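Local coordinates for hemoglobin component VII (Tokunagayusurika akamusi, PDB 1X46), which binds heme and, as a midge-larva hemoglobin of the globin family, probably stores and carries oxygen, at residues D6-A9 with G10-A13; E74-A77 with L78-V81; S137-N140 with N141-S144. One frame throughout, in Å; residues are numbered along the deposited sequence.

Contact 1: residues D6-A9 with G10-A13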
loop_
_atom_site.group_PDB
_atom_site.type_symbol
_atom_site.label_atom_id
_atom_site.label_comp_id
_atom_site.label_asym_id
_atom_site.label_seq_id
_atom_site.Cartn_x
_atom_site.Cartn_y
_atom_site.Cartn_z
ATOM N N ASP A 6 1.878 -18.507 2.904
ATOM C CA ASP A 6 2.716 -18.300 1.713
ATOM C C ASP A 6 1.893 -18.170 0.433
ATOM O O ASP A 6 0.974 -18.947 0.190
ATOM C CB ASP A 6 3.724 -19.444 1.549
ATOM C CG ASP A 6 4.790 -19.436 2.629
ATOM O OD1 ASP A 6 5.571 -18.459 2.688
ATOM O OD2 ASP A 6 4.928 -20.368 3.456
ATOM N N MET A 7 2.223 -17.174 -0.373
ATOM C CA MET A 7 1.469 -16.917 -1.589
ATOM C C MET A 7 1.891 -17.894 -2.656
ATOM O O MET A 7 3.043 -18.306 -2.713
ATOM C CB MET A 7 1.741 -15.512 -2.101
ATOM C CG MET A 7 0.988 -14.436 -1.353
ATOM S SD MET A 7 1.439 -12.790 -1.951
ATOM C CE MET A 7 0.527 -12.780 -3.492
ATOM N N GLU A 8 0.950 -18.236 -3.512
ATOM C CA GLU A 8 1.265 -18.979 -4.726
ATOM C C GLU A 8 2.023 -18.084 -5.700
ATOM O O GLU A 8 1.840 -16.870 -5.714
ATOM C CB GLU A 8 -0.014 -19.534 -5.346
ATOM C CG GLU A 8 -0.563 -20.740 -4.588
ATOM C CD GLU A 8 -2.034 -21.002 -4.872
ATOM O OE1 GLU A 8 -2.336 -21.700 -5.868
ATOM O OE2 GLU A 8 -2.895 -20.520 -4.097
ATOM N N ALA A 9 2.909 -18.670 -6.490
ATOM C CA ALA A 9 3.743 -17.937 -7.447
ATOM C C ALA A 9 2.968 -17.141 -8.505
ATOM O O ALA A 9 3.376 -16.044 -8.900
ATOM C CB ALA A 9 4.746 -18.905 -8.127
ATOM N N GLY A 10 1.861 -17.711 -8.972
ATOM C CA GLY A 10 1.008 -17.046 -9.930
ATOM C C GLY A 10 0.358 -15.799 -9.354
ATOM O O GLY A 10 0.230 -14.812 -10.082
ATOM N N ASP A 11 -0.060 -15.878 -8.091
ATOM C CA ASP A 11 -0.610 -14.725 -7.373
ATOM C C ASP A 11 0.430 -13.629 -7.171
ATOM O O ASP A 11 0.119 -12.447 -7.324
ATOM C CB ASP A 11 -1.175 -15.163 -6.049
ATOM C CG ASP A 11 -2.506 -15.834 -6.190
ATOM O OD1 ASP A 11 -3.063 -15.810 -7.308
ATOM O OD2 ASP A 11 -3.072 -16.395 -5.220
ATOM N N ILE A 12 1.671 -14.008 -6.863
ATOM C CA ILE A 12 2.762 -13.032 -6.830
ATOM C C ILE A 12 2.904 -12.336 -8.186
ATOM O O ILE A 12 3.032 -11.108 -8.267
ATOM C CB ILE A 12 4.096 -13.719 -6.396
ATOM C CG1 ILE A 12 3.977 -14.206 -4.944
ATOM C CG2 ILE A 12 5.296 -12.768 -6.598
ATOM C CD1 ILE A 12 5.111 -15.126 -4.479
ATOM N N ALA A 13 2.840 -13.106 -9.272
ATOM C CA ALA A 13 2.933 -12.489 -10.586
ATOM C C ALA A 13 1.778 -11.538 -10.857
ATOM O O ALA A 13 1.970 -10.486 -11.482
ATOM C CB ALA A 13 3.043 -13.568 -11.702
HETATM O O HOH W 1 -1.569 -16.692 -2.955
HETATM O O HOH W 2 -4.705 -18.820 -6.088
#
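Met7 and Ile12 meet where the chain turns from an extended lead-in into its first helix, and their side chains cross at a slant. The CB of Met7 lies 3.8 Å from Ile12 CG1, with CD1 of the isoleucine a little farther off. Beyond CG the methionine bends at its last torsion (chi3 76°), which swings the methyl CE under the first turn, 3.8 Å from Ile12 N and close to the CB of Asp11. Ile12 answers with its longer branch: CG1, anti to the carbonyl carbon (chi1 -66°), runs back along the helix start and packs 3.5 Å from the carbonyl O of Glu8. With an alanine here instead of Ile12, Met7 CB is likely to lose its apolar mate and a gap to open beside the Glu8 carbonyl.

Glu8 occupies the N-cap position. Its O accepts the N-H of Ile12 in the carbonyl plane, a nearly straight bond of 3.1 Å (162° at the hydrogen), and Ala13 N makes the next helical bond, to Ala9 O, tilted from the carbonyl plane. On the polar side the carboxylates of Glu8 and Asp11 come within 4.3 Å, OE2 to OD2. One water donates to both of these oxygens and probably eases their repulsion, as may a long, weak ion pair of Asp11 with Lys133; a second water joins Asp11 OD2 to Glu8 N. The Met7 and Ile12 side is turned to the rest of the fold: Met7 rests on Ser137, Ala138 and Asn141 of helix 129-146, and both touch Met79 in the loop after helix 59-78.

Contact 2: residues E74-A77 with L78-V81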
loop_
_atom_site.group_PDB
_atom_site.type_symbol
_atom_site.label_atom_id
_atom_site.label_comp_id
_atom_site.label_asym_id
_atom_site.label_seq_id
_atom_site.Cartn_x
_atom_site.Cartn_y
_atom_site.Cartn_z
ATOM N N GLU A 74 9.669 -1.548 -3.532
ATOM C CA GLU A 74 10.690 -2.427 -2.994
ATOM C C GLU A 74 10.095 -3.694 -2.435
ATOM O O GLU A 74 10.628 -4.796 -2.657
ATOM C CB GLU A 74 11.552 -1.757 -1.931
ATOM C CG GLU A 74 12.747 -2.642 -1.589
ATOM C CD GLU A 74 13.678 -2.096 -0.524
ATOM O OE1 GLU A 74 13.367 -1.079 0.134
ATOM O OE2 GLU A 74 14.730 -2.749 -0.338
ATOM N N ALA A 75 9.018 -3.560 -1.670
ATOM C CA ALA A 75 8.423 -4.762 -1.076
ATOM C C ALA A 75 7.975 -5.722 -2.175
ATOM O O ALA A 75 8.202 -6.935 -2.099
ATOM C CB ALA A 75 7.244 -4.378 -0.165
ATOM N N ILE A 76 7.333 -5.192 -3.205
ATOM C CA ILE A 76 6.809 -6.064 -4.227
ATOM C C ILE A 76 7.982 -6.706 -4.991
ATOM O O ILE A 76 7.919 -7.897 -5.311
ATOM C CB ILE A 76 5.741 -5.330 -5.106
ATOM C CG1 ILE A 76 4.484 -5.113 -4.258
ATOM C CG2 ILE A 76 5.399 -6.146 -6.370
ATOM C CD1 ILE A 76 3.424 -4.185 -4.952
ATOM N N ALA A 77 9.077 -5.961 -5.205
ATOM C CA ALA A 77 10.299 -6.520 -5.827
ATOM C C ALA A 77 10.905 -7.690 -5.060
ATOM O O ALA A 77 11.435 -8.631 -5.677
ATOM C CB ALA A 77 11.364 -5.437 -6.007
ATOM N N LEU A 78 10.801 -7.627 -3.733
ATOM C CA LEU A 78 11.308 -8.665 -2.831
ATOM C C LEU A 78 10.432 -9.933 -2.727
ATOM O O LEU A 78 10.858 -10.935 -2.127
ATOM C CB LEU A 78 11.569 -8.094 -1.441
ATOM C CG LEU A 78 12.677 -7.046 -1.365
ATOM C CD1 LEU A 78 12.636 -6.399 -0.007
ATOM C CD2 LEU A 78 14.061 -7.673 -1.625
ATOM N N MET A 79 9.222 -9.880 -3.282
ATOM C CA MET A 79 8.309 -11.032 -3.263
ATOM C C MET A 79 8.773 -12.130 -4.206
ATOM O O MET A 79 9.355 -11.852 -5.238
ATOM C CB MET A 79 6.921 -10.605 -3.697
ATOM C CG MET A 79 6.219 -9.813 -2.672
ATOM S SD MET A 79 4.688 -9.054 -3.310
ATOM C CE MET A 79 3.601 -10.425 -3.526
ATOM N N GLY A 80 8.471 -13.382 -3.854
ATOM C CA GLY A 80 8.613 -14.480 -4.801
ATOM C C GLY A 80 9.871 -15.318 -4.688
ATOM O O GLY A 80 10.014 -16.316 -5.404
ATOM N N VAL A 81 10.770 -14.896 -3.798
ATOM C CA VAL A 81 12.095 -15.492 -3.629
ATOM C C VAL A 81 12.362 -15.761 -2.148
ATOM O O VAL A 81 12.363 -14.852 -1.316
ATOM C CB VAL A 81 13.193 -14.533 -4.177
ATOM C CG1 VAL A 81 14.555 -15.142 -4.043
ATOM C CG2 VAL A 81 12.942 -14.186 -5.642
HETATM O O HOH W 3 12.437 -11.036 -5.097
#
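Met79 folds back on Ile76 just where helix 59-78 runs out, and its side chain can be followed outward atom by atom. CB sits 3.3 Å from the carbonyl O of Ile76. With CG anti to its own carbonyl carbon (chi1 -73°), the chain turns back along the helix, and CG comes 3.5 Å from Ala75 O. SD then settles 3.8 Å from Ile76 CA and somewhat farther, 4.1 Å, from Ile76 CG1, the two side chains lying alongside each other and pointing the same way. At the tip, the bend at chi3 sends CE off toward Met7.

The helical bonding changes here. Leu78 N gives a helical bond to Glu74 O (3.0 Å) and a weak second one to Ala75 O; Met79 N bonds Ile76 O, three residues back, from well above the carbonyl plane. Leu78 lays its CG against Glu74 O and its CD1 beside Glu74 CG; beyond them it touches Leu88 of helix 85-100. A water donates to both Ala77 O and Met79 O, and Lys16 also bonds the latter oxygen.

Gly80 follows with a positive phi (99°), where a CB would collide with the carbonyl O of Met79. A glycine of positive phi just past a helix C terminus is a common way to end a helix, here leading from helix 59-78 of the globin fold into the loop before helix 85-100.

Contact 3: residues S137-N140 with N141-S144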
loop_
_atom_site.group_PDB
_atom_site.type_symbol
_atom_site.label_atom_id
_atom_site.label_comp_id
_atom_site.label_asym_id
_atom_site.label_seq_id
_atom_site.Cartn_x
_atom_site.Cartn_y
_atom_site.Cartn_z
ATOM N N SER A 137 -4.247 -11.845 -0.578
ATOM C CA SER A 137 -3.252 -12.754 0.022
ATOM C C SER A 137 -1.982 -12.000 0.394
ATOM O O SER A 137 -1.388 -12.277 1.444
ATOM C CB SER A 137 -2.931 -13.917 -0.922
ATOM O OG SER A 137 -4.089 -14.722 -1.094
ATOM N N ALA A 138 -1.571 -11.072 -0.468
ATOM C CA ALA A 138 -0.410 -10.234 -0.205
ATOM C C ALA A 138 -0.634 -9.336 1.019
ATOM O O ALA A 138 0.200 -9.254 1.920
ATOM C CB ALA A 138 -0.088 -9.400 -1.428
ATOM N N PHE A 139 -1.779 -8.670 1.054
ATOM C CA PHE A 139 -2.112 -7.853 2.215
ATOM C C PHE A 139 -2.219 -8.651 3.513
ATOM O O PHE A 139 -1.765 -8.185 4.549
ATOM C CB PHE A 139 -3.379 -7.017 1.974
ATOM C CG PHE A 139 -3.114 -5.719 1.255
ATOM C CD1 PHE A 139 -2.506 -4.670 1.928
ATOM C CD2 PHE A 139 -3.462 -5.544 -0.069
ATOM C CE1 PHE A 139 -2.243 -3.432 1.274
ATOM C CE2 PHE A 139 -3.198 -4.323 -0.712
ATOM C CZ PHE A 139 -2.595 -3.292 -0.034
ATOM N N ASN A 140 -2.818 -9.840 3.461
ATOM C CA ASN A 140 -2.889 -10.718 4.628
ATOM C C ASN A 140 -1.489 -10.909 5.217
ATOM O O ASN A 140 -1.290 -10.766 6.432
ATOM C CB ASN A 140 -3.453 -12.085 4.230
ATOM C CG ASN A 140 -3.367 -13.136 5.391
ATOM O OD1 ASN A 140 -2.419 -13.961 5.484
ATOM N ND2 ASN A 140 -4.336 -13.085 6.265
ATOM N N ASN A 141 -0.544 -11.220 4.331
ATOM C CA ASN A 141 0.824 -11.484 4.767
ATOM C C ASN A 141 1.504 -10.220 5.293
ATOM O O ASN A 141 2.155 -10.252 6.332
ATOM C CB ASN A 141 1.613 -12.149 3.655
ATOM C CG ASN A 141 1.213 -13.598 3.460
ATOM O OD1 ASN A 141 0.410 -14.129 4.227
ATOM N ND2 ASN A 141 1.785 -14.250 2.422
ATOM N N MET A 142 1.311 -9.097 4.601
ATOM C CA MET A 142 1.806 -7.820 5.130
ATOM C C MET A 142 1.279 -7.581 6.558
ATOM O O MET A 142 2.043 -7.241 7.483
ATOM C CB MET A 142 1.383 -6.657 4.212
ATOM C CG MET A 142 1.600 -5.281 4.814
ATOM S SD MET A 142 0.722 -4.027 3.765
ATOM C CE MET A 142 0.496 -2.707 4.949
ATOM N N TYR A 143 -0.033 -7.723 6.739
ATOM C CA TYR A 143 -0.667 -7.495 8.032
ATOM C C TYR A 143 -0.163 -8.428 9.132
ATOM O O TYR A 143 -0.077 -8.039 10.282
ATOM C CB TYR A 143 -2.202 -7.644 7.926
ATOM C CG TYR A 143 -2.858 -6.648 6.985
ATOM C CD1 TYR A 143 -2.231 -5.455 6.616
ATOM C CD2 TYR A 143 -4.118 -6.927 6.441
ATOM C CE1 TYR A 143 -2.850 -4.576 5.765
ATOM C CE2 TYR A 143 -4.746 -6.039 5.589
ATOM C CZ TYR A 143 -4.093 -4.872 5.251
ATOM O OH TYR A 143 -4.679 -3.951 4.386
ATOM N N SER A 144 0.179 -9.656 8.756
ATOM C CA SER A 144 0.641 -10.614 9.746
ATOM C C SER A 144 1.915 -10.118 10.451
ATOM O O SER A 144 2.148 -10.450 11.609
ATOM C CB SER A 144 0.850 -11.986 9.100
ATOM O OG SER A 144 2.019 -12.014 8.313
#
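Phe139 and Tyr143, one helical turn apart, form the tight half of this contact. Their rings are inclined to each other, planes 41° apart, and the tyrosine hydroxyl OH comes 3.4 Å from Phe139 CD1. The same tyrosine brings one face of its ring against the backbone: Phe139 O sits over that face, 3.1 Å from Tyr143 CG and off the ring centre. That oxygen also receives Tyr143 N at 2.8 Å, with the N-H almost straight (170°) and close to the line of the carbonyl. Met142 adds a Met-aromatic contact; its chain is extended, with CG anti to the backbone N (chi1 168°), and this brings SD obliquely to the phenylalanine ring, 3.8 Å from Phe139 CD1.

The looser, more polar part belongs to the partly exposed Asn140 and Ser144, which meet mainly through backbone atoms. Ser144 N bonds Asn140 O in a bent geometry, and Ser144 OG donates to Asn141 O at 2.7 Å, tying the side chain back onto its own helix. Asn141 is the buried exception: its side chain lies back against Ser137 O, with ND2 bonded to the carbonyl O of Val5.

Met142 approaches to about 4 Å of the heme, side chain to nearest heme atom, and touches Phe109, while Phe139 packs on Leu116 and Tyr143 hydrogen-bonds Glu113, with Phe109, Leu116 and Glu113 all belonging to helix 106-123. Tyr143 lies between that helix and the N-terminal lead, where Pro2 also touches Asn140, and Trp4 touches Asn141 and Ser144.

Overall arrangement
From the N terminus, the chain first starts a helix at contact 1, then ends another at contact 2, and finally runs through the second half of helix 129-146 at contact 3. Each joins neighbouring residues, so none encloses a long loop; the three follow in series without nesting or crossing. Contact 1 is their meeting point: Met7 SD packs 3.6 Å from Met79 CE of contact 2 and equally near Ala138 CA of contact 3, while Ile12 CD1 lies against Gly80 CA. Contacts 2 and 3 do not touch directly. Packing by Met7, Ile12 and Met79 therefore joins the start of helix 9-20, the end of helix 59-78 and helix 129-146.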